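Local structure of transcription termination factor FttA (Pyrococcus horikoshii, 3AF6) at residues R190-G195 / L645-L650; R504-I509 / V531-Q536. The protein probably terminates transcription by cleaving nascent RNA, using a two-zinc metallo-beta-lactamase nuclease centre to cut and degrade single-stranded RNA. One frame throughout, in Å; residues are numbered along the deposited sequence.

Contact 1. Residues R190-G195 / L645-L650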
ATOM      1  N   ARG A 190      24.341   7.541  -0.626  1.00 33.83           N
ATOM      2  CA  ARG A 190      24.086   7.721  -2.062  1.00 33.92           C
ATOM      3  C   ARG A 190      22.751   7.084  -2.444  1.00 34.39           C
ATOM      4  O   ARG A 190      22.326   6.104  -1.825  1.00 34.67           O
ATOM      5  CB  ARG A 190      25.169   7.034  -2.908  1.00 33.87           C
ATOM      6  CG  ARG A 190      26.544   6.944  -2.294  1.00 32.65           C
ATOM      7  CD  ARG A 190      27.253   5.662  -2.756  1.00 32.53           C
ATOM      8  NE  ARG A 190      27.740   5.734  -4.126  1.00 30.12           N
ATOM      9  CZ  ARG A 190      28.098   4.680  -4.855  1.00 31.74           C
ATOM     10  NH1 ARG A 190      28.024   3.448  -4.359  1.00 26.86           N
ATOM     11  NH2 ARG A 190      28.545   4.870  -6.088  1.00 32.16           N
ATOM     12  N   ILE A 191      22.084   7.627  -3.452  1.00 32.59           N
ATOM     13  CA  ILE A 191      20.842   7.006  -3.885  1.00 33.91           C
ATOM     14  C   ILE A 191      20.940   6.707  -5.374  1.00 34.53           C
ATOM     15  O   ILE A 191      21.354   7.555  -6.178  1.00 35.65           O
ATOM     16  CB  ILE A 191      19.582   7.875  -3.595  1.00 33.13           C
ATOM     17  CG1 ILE A 191      19.679   9.227  -4.291  1.00 35.33           C
ATOM     18  CG2 ILE A 191      19.403   8.043  -2.101  1.00 34.29           C
ATOM     19  CD1 ILE A 191      18.413  10.088  -4.110  1.00 37.83           C
ATOM     20  N   THR A 192      20.562   5.489  -5.738  1.00 30.88           N
ATOM     21  CA  THR A 192      20.628   5.076  -7.119  1.00 30.08           C
ATOM     22  C   THR A 192      19.268   4.682  -7.646  1.00 30.05           C
ATOM     23  O   THR A 192      18.539   3.939  -6.993  1.00 32.86           O
ATOM     24  CB  THR A 192      21.575   3.891  -7.257  1.00 29.50           C
ATOM     25  OG1 THR A 192      22.850   4.270  -6.746  1.00 28.05           O
ATOM     26  CG2 THR A 192      21.718   3.473  -8.712  1.00 29.56           C
ATOM     27  N   GLY A 193      18.922   5.181  -8.827  1.00 29.87           N
ATOM     28  CA  GLY A 193      17.642   4.828  -9.412  1.00 29.68           C
ATOM     29  C   GLY A 193      17.760   3.532 -10.207  1.00 32.39           C
ATOM     30  O   GLY A 193      18.535   3.432 -11.172  1.00 31.81           O
ATOM     31  N   LEU A 194      17.004   2.523  -9.801  1.00 31.85           N
ATOM     32  CA  LEU A 194      17.031   1.253 -10.506  1.00 31.89           C
ATOM     33  C   LEU A 194      15.858   1.207 -11.482  1.00 30.62           C
ATOM     34  O   LEU A 194      15.769   0.312 -12.334  1.00 25.79           O
ATOM     35  CB  LEU A 194      16.961   0.099  -9.504  1.00 32.56           C
ATOM     36  CG  LEU A 194      18.220   0.037  -8.630  1.00 34.38           C
ATOM     37  CD1 LEU A 194      18.119  -1.094  -7.614  1.00 32.47           C
ATOM     38  CD2 LEU A 194      19.434  -0.159  -9.535  1.00 31.73           C
ATOM     39  N   GLY A 195      14.978   2.199 -11.351  1.00 28.96           N
ATOM     40  CA  GLY A 195      13.805   2.292 -12.199  1.00 31.08           C
ATOM     41  C   GLY A 195      12.835   3.328 -11.676  1.00 32.28           C
ATOM     42  O   GLY A 195      12.667   3.485 -10.465  1.00 33.70           O
ATOM     43  N   LEU A 645      20.124   4.516 -13.071  1.00 29.43           N
ATOM     44  CA  LEU A 645      21.547   4.180 -13.078  1.00 30.60           C
ATOM     45  C   LEU A 645      22.433   5.374 -12.776  1.00 32.55           C
ATOM     46  O   LEU A 645      23.667   5.272 -12.814  1.00 33.42           O
ATOM     47  CB  LEU A 645      21.965   3.513 -14.400  1.00 27.90           C
ATOM     48  CG  LEU A 645      21.120   2.266 -14.702  1.00 29.29           C
ATOM     49  CD1 LEU A 645      21.513   1.658 -16.033  1.00 31.21           C
ATOM     50  CD2 LEU A 645      21.279   1.261 -13.575  1.00 24.35           C
ATOM     51  N   ASP A 646      21.802   6.512 -12.495  1.00 31.56           N
ATOM     52  CA  ASP A 646      22.539   7.699 -12.069  1.00 30.50           C
ATOM     53  C   ASP A 646      22.630   7.449 -10.561  1.00 31.29           C
ATOM     54  O   ASP A 646      21.716   6.846  -9.978  1.00 31.19           O
ATOM     55  CB  ASP A 646      21.712   8.966 -12.269  1.00 31.34           C
ATOM     56  CG  ASP A 646      22.110   9.762 -13.492  1.00 33.60           C
ATOM     57  OD1 ASP A 646      21.280  10.582 -13.928  1.00 36.05           O
ATOM     58  OD2 ASP A 646      23.233   9.600 -14.011  1.00 35.55           O
ATOM     59  N   THR A 647      23.721   7.860  -9.928  1.00 31.73           N
ATOM     60  CA  THR A 647      23.830   7.714  -8.478  1.00 32.42           C
ATOM     61  C   THR A 647      24.201   9.081  -7.927  1.00 33.53           C
ATOM     62  O   THR A 647      25.174   9.687  -8.364  1.00 34.46           O
ATOM     63  CB  THR A 647      24.911   6.704  -8.038  1.00 32.09           C
ATOM     64  OG1 THR A 647      24.575   5.398  -8.516  1.00 33.12           O
ATOM     65  CG2 THR A 647      25.003   6.659  -6.507  1.00 28.91           C
ATOM     66  N   ILE A 648      23.410   9.572  -6.981  1.00 34.11           N
ATOM     67  CA  ILE A 648      23.666  10.868  -6.378  1.00 34.81           C
ATOM     68  C   ILE A 648      24.160  10.741  -4.953  1.00 35.14           C
ATOM     69  O   ILE A 648      23.443  10.279  -4.078  1.00 37.55           O
ATOM     70  CB  ILE A 648      22.404  11.750  -6.379  1.00 35.42           C
ATOM     71  CG1 ILE A 648      21.928  11.968  -7.819  1.00 33.90           C
ATOM     72  CG2 ILE A 648      22.710  13.089  -5.712  1.00 35.91           C
ATOM     73  CD1 ILE A 648      20.676  12.762  -7.926  1.00 34.49           C
ATOM     74  N   ARG A 649      25.402  11.147  -4.738  1.00 37.01           N
ATOM     75  CA  ARG A 649      26.028  11.108  -3.429  1.00 37.25           C
ATOM     76  C   ARG A 649      25.402  12.266  -2.652  1.00 39.45           C
ATOM     77  O   ARG A 649      25.597  13.428  -2.999  1.00 41.48           O
ATOM     78  CB  ARG A 649      27.537  11.296  -3.609  1.00 36.75           C
ATOM     79  CG  ARG A 649      28.427  10.810  -2.467  1.00 36.42           C
ATOM     80  CD  ARG A 649      28.677  11.911  -1.501  1.00 35.01           C
ATOM     81  NE  ARG A 649      29.597  11.564  -0.420  1.00 39.60           N
ATOM     82  CZ  ARG A 649      30.896  11.312  -0.566  1.00 39.72           C
ATOM     83  NH1 ARG A 649      31.636  11.028   0.495  1.00 35.98           N
ATOM     84  NH2 ARG A 649      31.453  11.324  -1.768  1.00 42.20           N
ATOM     85  N   LEU A 650      24.624  11.949  -1.622  1.00 41.25           N
ATOM     86  CA  LEU A 650      23.962  12.969  -0.815  1.00 41.59           C
ATOM     87  C   LEU A 650      24.874  13.600   0.226  1.00 44.12           C
ATOM     88  O   LEU A 650      24.582  14.678   0.746  1.00 45.42           O
ATOM     89  CB  LEU A 650      22.739  12.380  -0.122  1.00 40.43           C
ATOM     90  CG  LEU A 650      21.629  11.894  -1.048  1.00 38.65           C
ATOM     91  CD1 LEU A 650      20.416  11.539  -0.200  1.00 37.12           C
ATOM     92  CD2 LEU A 650      21.281  12.975  -2.062  1.00 35.78           C
TER

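Contact 2. Residues R504-I509 / V531-Q536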
ATOM      1  N   ARG A 504     -19.751 -15.688 -16.454  1.00 74.72           N
ATOM      2  CA  ARG A 504     -21.074 -15.738 -17.052  1.00 76.55           C
ATOM      3  C   ARG A 504     -21.831 -14.415 -16.907  1.00 75.75           C
ATOM      4  O   ARG A 504     -22.224 -13.796 -17.903  1.00 74.23           O
ATOM      5  CB  ARG A 504     -21.875 -16.877 -16.417  1.00 79.43           C
ATOM      6  CG  ARG A 504     -23.166 -17.193 -17.146  1.00 84.14           C
ATOM      7  CD  ARG A 504     -22.901 -17.895 -18.472  1.00 86.48           C
ATOM      8  NE  ARG A 504     -24.046 -17.786 -19.374  1.00 89.48           N
ATOM      9  CZ  ARG A 504     -25.299 -18.094 -19.045  1.00 90.41           C
ATOM     10  NH1 ARG A 504     -25.587 -18.535 -17.825  1.00 91.09           N
ATOM     11  NH2 ARG A 504     -26.268 -17.960 -19.942  1.00 90.26           N
ATOM     12  N   GLU A 505     -22.027 -13.988 -15.660  1.00 74.98           N
ATOM     13  CA  GLU A 505     -22.738 -12.750 -15.367  1.00 73.62           C
ATOM     14  C   GLU A 505     -22.187 -11.599 -16.200  1.00 72.62           C
ATOM     15  O   GLU A 505     -22.932 -10.725 -16.641  1.00 71.78           O
ATOM     16  CB  GLU A 505     -22.635 -12.434 -13.872  1.00 74.06           C
ATOM     17  CG  GLU A 505     -23.372 -11.170 -13.439  1.00 76.23           C
ATOM     18  CD  GLU A 505     -23.635 -11.127 -11.940  1.00 76.10           C
ATOM     19  OE1 GLU A 505     -22.732 -11.499 -11.165  1.00 76.79           O
ATOM     20  OE2 GLU A 505     -24.742 -10.712 -11.533  1.00 76.58           O
ATOM     21  N   ARG A 506     -20.878 -11.615 -16.421  1.00 71.77           N
ATOM     22  CA  ARG A 506     -20.216 -10.586 -17.211  1.00 70.99           C
ATOM     23  C   ARG A 506     -20.725 -10.625 -18.642  1.00 70.99           C
ATOM     24  O   ARG A 506     -21.036  -9.595 -19.238  1.00 69.11           O
ATOM     25  CB  ARG A 506     -18.711 -10.827 -17.205  1.00 70.13           C
ATOM     26  CG  ARG A 506     -17.909  -9.869 -18.071  1.00 69.56           C
ATOM     27  CD  ARG A 506     -16.453 -10.254 -17.998  1.00 68.97           C
ATOM     28  NE  ARG A 506     -16.064 -10.451 -16.608  1.00 70.68           N
ATOM     29  CZ  ARG A 506     -15.159 -11.331 -16.199  1.00 72.63           C
ATOM     30  NH1 ARG A 506     -14.876 -11.434 -14.908  1.00 73.48           N
ATOM     31  NH2 ARG A 506     -14.541 -12.112 -17.079  1.00 73.04           N
ATOM     32  N   GLN A 507     -20.799 -11.830 -19.192  1.00 72.93           N
ATOM     33  CA  GLN A 507     -21.259 -12.009 -20.557  1.00 74.15           C
ATOM     34  C   GLN A 507     -22.691 -11.494 -20.687  1.00 74.88           C
ATOM     35  O   GLN A 507     -23.021 -10.782 -21.635  1.00 73.76           O
ATOM     36  CB  GLN A 507     -21.176 -13.487 -20.947  1.00 73.31           C
ATOM     37  CG  GLN A 507     -21.185 -13.705 -22.442  1.00 73.51           C
ATOM     38  CD  GLN A 507     -20.042 -12.982 -23.130  1.00 75.17           C
ATOM     39  OE1 GLN A 507     -18.873 -13.319 -22.927  1.00 76.46           O
ATOM     40  NE2 GLN A 507     -20.370 -11.973 -23.942  1.00 72.22           N
ATOM     41  N   ASP A 508     -23.535 -11.848 -19.724  1.00 76.19           N
ATOM     42  CA  ASP A 508     -24.920 -11.396 -19.733  1.00 78.85           C
ATOM     43  C   ASP A 508     -24.962  -9.875 -19.863  1.00 80.30           C
ATOM     44  O   ASP A 508     -25.528  -9.337 -20.823  1.00 80.89           O
ATOM     45  CB  ASP A 508     -25.620 -11.816 -18.440  1.00 79.21           C
ATOM     46  CG  ASP A 508     -25.638 -13.316 -18.253  1.00 80.94           C
ATOM     47  OD1 ASP A 508     -26.138 -13.782 -17.206  1.00 81.54           O
ATOM     48  OD2 ASP A 508     -25.153 -14.028 -19.158  1.00 81.62           O
ATOM     49  N   ILE A 509     -24.350  -9.196 -18.893  1.00 80.59           N
ATOM     50  CA  ILE A 509     -24.296  -7.736 -18.860  1.00 80.41           C
ATOM     51  C   ILE A 509     -23.972  -7.141 -20.229  1.00 81.38           C
ATOM     52  O   ILE A 509     -24.622  -6.198 -20.678  1.00 82.53           O
ATOM     53  CB  ILE A 509     -23.234  -7.235 -17.848  1.00 79.29           C
ATOM     54  CG1 ILE A 509     -23.519  -7.807 -16.456  1.00 78.55           C
ATOM     55  CG2 ILE A 509     -23.250  -5.717 -17.788  1.00 79.25           C
ATOM     56  CD1 ILE A 509     -22.508  -7.407 -15.404  1.00 76.07           C
ATOM     57  N   VAL A 531     -10.708  -5.178 -20.311  1.00 51.57           N
ATOM     58  CA  VAL A 531     -10.406  -5.394 -21.719  1.00 51.82           C
ATOM     59  C   VAL A 531     -11.534  -6.090 -22.487  1.00 52.13           C
ATOM     60  O   VAL A 531     -11.791  -5.775 -23.649  1.00 51.80           O
ATOM     61  CB  VAL A 531      -9.106  -6.198 -21.871  1.00 50.94           C
ATOM     62  CG1 VAL A 531      -8.827  -6.474 -23.333  1.00 50.85           C
ATOM     63  CG2 VAL A 531      -7.957  -5.415 -21.254  1.00 52.04           C
ATOM     64  N   GLU A 532     -12.214  -7.025 -21.840  1.00 52.75           N
ATOM     65  CA  GLU A 532     -13.302  -7.731 -22.497  1.00 55.03           C
ATOM     66  C   GLU A 532     -14.423  -6.758 -22.818  1.00 54.38           C
ATOM     67  O   GLU A 532     -14.909  -6.719 -23.948  1.00 54.11           O
ATOM     68  CB  GLU A 532     -13.826  -8.853 -21.605  1.00 59.21           C
ATOM     69  CG  GLU A 532     -14.897  -9.703 -22.263  1.00 66.05           C
ATOM     70  CD  GLU A 532     -15.299 -10.891 -21.405  1.00 72.02           C
ATOM     71  OE1 GLU A 532     -16.296 -11.573 -21.756  1.00 74.48           O
ATOM     72  OE2 GLU A 532     -14.616 -11.145 -20.380  1.00 74.66           O
ATOM     73  N   TYR A 533     -14.828  -5.974 -21.818  1.00 54.34           N
ATOM     74  CA  TYR A 533     -15.879  -4.977 -21.998  1.00 51.48           C
ATOM     75  C   TYR A 533     -15.466  -4.075 -23.142  1.00 52.67           C
ATOM     76  O   TYR A 533     -16.234  -3.863 -24.078  1.00 53.60           O
ATOM     77  CB  TYR A 533     -16.055  -4.131 -20.734  1.00 48.15           C
ATOM     78  CG  TYR A 533     -16.628  -4.874 -19.552  1.00 43.48           C
ATOM     79  CD1 TYR A 533     -17.942  -5.336 -19.567  1.00 41.77           C
ATOM     80  CD2 TYR A 533     -15.852  -5.128 -18.424  1.00 41.87           C
ATOM     81  CE1 TYR A 533     -18.470  -6.035 -18.483  1.00 42.23           C
ATOM     82  CE2 TYR A 533     -16.368  -5.830 -17.334  1.00 40.73           C
ATOM     83  CZ  TYR A 533     -17.676  -6.280 -17.373  1.00 42.05           C
ATOM     84  OH  TYR A 533     -18.187  -6.986 -16.308  1.00 44.61           O
ATOM     85  N   PHE A 534     -14.243  -3.553 -23.074  1.00 53.93           N
ATOM     86  CA  PHE A 534     -13.750  -2.668 -24.124  1.00 57.81           C
ATOM     87  C   PHE A 534     -13.981  -3.268 -25.502  1.00 60.01           C
ATOM     88  O   PHE A 534     -14.721  -2.709 -26.314  1.00 60.52           O
ATOM     89  CB  PHE A 534     -12.258  -2.380 -23.961  1.00 57.48           C
ATOM     90  CG  PHE A 534     -11.659  -1.651 -25.136  1.00 57.39           C
ATOM     91  CD1 PHE A 534     -12.007  -0.334 -25.406  1.00 56.98           C
ATOM     92  CD2 PHE A 534     -10.776  -2.300 -25.999  1.00 57.59           C
ATOM     93  CE1 PHE A 534     -11.491   0.333 -26.519  1.00 57.42           C
ATOM     94  CE2 PHE A 534     -10.254  -1.646 -27.115  1.00 58.20           C
ATOM     95  CZ  PHE A 534     -10.613  -0.323 -27.376  1.00 57.81           C
ATOM     96  N   LYS A 535     -13.335  -4.407 -25.753  1.00 62.09           N
ATOM     97  CA  LYS A 535     -13.455  -5.113 -27.026  1.00 62.99           C
ATOM     98  C   LYS A 535     -14.900  -5.201 -27.494  1.00 63.22           C
ATOM     99  O   LYS A 535     -15.216  -4.869 -28.638  1.00 63.08           O
ATOM    100  CB  LYS A 535     -12.912  -6.542 -26.903  1.00 64.62           C
ATOM    101  CG  LYS A 535     -11.403  -6.681 -26.886  1.00 66.91           C
ATOM    102  CD  LYS A 535     -11.022  -8.153 -26.803  1.00 69.25           C
ATOM    103  CE  LYS A 535      -9.517  -8.355 -26.903  1.00 71.92           C
ATOM    104  NZ  LYS A 535      -9.134  -9.796 -26.828  1.00 72.33           N
ATOM    105  N   GLN A 536     -15.778  -5.647 -26.600  1.00 62.50           N
ATOM    106  CA  GLN A 536     -17.174  -5.819 -26.948  1.00 63.09           C
ATOM    107  C   GLN A 536     -18.034  -4.573 -27.059  1.00 64.11           C
ATOM    108  O   GLN A 536     -19.088  -4.613 -27.693  1.00 64.82           O
ATOM    109  CB  GLN A 536     -17.826  -6.804 -25.984  1.00 63.75           C
ATOM    110  CG  GLN A 536     -17.295  -8.214 -26.138  1.00 65.37           C
ATOM    111  CD  GLN A 536     -18.252  -9.254 -25.603  1.00 67.51           C
ATOM    112  OE1 GLN A 536     -19.419  -9.294 -25.997  1.00 69.17           O
ATOM    113  NE2 GLN A 536     -17.766 -10.110 -24.708  1.00 68.30           N
TER

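Contact 1. Residues R190-G195 / L645-L650
The carbonyl oxygen of Ile191 is gripped twice by the neighbouring strand: Ile648 N donates to it at 3.0 Å, and the CA-H of Thr647 adds a softer contact, with Thr647 CA 3.4 Å from Ile191 O. In return, Ile191 N donates to Ile648 O at 3.0 Å and so closes the hydrogen-bonded antiparallel pair. Beyond it the pairing slackens, Gly193 N reaching Asp646 O by a weak bond, before Leu645 N meets Gly193 O at 2.7 Å.

On one face of the sheet the non-hydrogen-bonded pair that follows Ile191 and Ile648, Thr192 with Thr647, is joined through its hydroxyls, Thr192 OG1 to Thr647 OG1 at 2.7 Å. Each hydroxyl is turned anti to its own carbonyl carbon (chi1 -57° and -63°), which brings both over the space between the strands. Here strand 647-649, the last of the chain, is added as an edge strand of the metallo-beta-lactamase fold, beside 189-193, whose other neighbour is 204-209. Thus the two ends of a nuclease module interrupted by the beta-CASP domain meet in one sheet. The CG2 of Thr647 also touches Arg190 CB at 3.6 Å and lies over one face of the Arg190 guanidinium, whose NH1 makes a weak hydrogen bond with Gln208.

The opposite face is apolar. Ile191 and Ile648 stand side by side there, and Ile191 CG2 meets Leu650 CD1 at 4.1 Å. All three press on the fold's second sheet, where Ile191 and Ile648 both rest on Ile615 of strand 613-617, and Ile191 and Leu650 on Ile362 of strand 360-364.

Contact 2. Residues R504-I509 / V531-Q536
At the edge of the Arg506 guanidinium, near its plane, lie Glu532 OE2 and the Tyr533 hydroxyl, of which only the carboxylate oxygen is bonded to it. The carboxylate stands almost perpendicular to the guanidinium (86°), and the tyrosine ring is also steeply inclined to it. These residues join two neighbouring helices of the beta-CASP domain, 503-511 and 529-537, which belong to successive strand-helix-strand connections of its parallel sheet, before and after strand 516-520. Their segments run in nearly the same direction, 25° apart, with axes 11.1 Å from each other, so that long side chains have to span the gap.

Arg506 does so with CG anti to the backbone N and a bend at chi3 (-48°). Its NH2 forms a weak salt-bridging hydrogen bond with Glu532 OE2 at 3.4 Å. The stronger polar partner is Asp459, whose OD2 takes a salt bridge from Arg506 NE and a hydrogen bond from the Tyr533 hydroxyl, tying the two helices to a common carboxylate on strand 456-459. Further along, the amides of Gln507 and Gln536 lie side by side, nearly coplanar. The aliphatic part of Arg506 crosses Tyr533 at about a right angle, its CG meeting the ring obliquely at 3.7 Å from CZ, while Ile509 CD1 approaches Tyr533 OH at 4.4 Å.

The two contacts illustrate how one domain can be inserted into another. Contact 2 is nested within the chain loop that contact 1 closes, yet their centres are 45 Å apart and their nearest atoms about 25 Å, with no touch between them. Contact 1 belongs to the nuclease module: Gly193 lies about 11 Å from the side chain of His618, a ligand of the second zinc, and a sulfate ion sits about 5 Å from the side chain of Leu645. Contact 2 lies within the inserted beta-CASP domain, away from the zinc ligands. The first rests mainly on backbone pairing between segments 450 residues apart; the second joins segments only 22 residues apart through side chains.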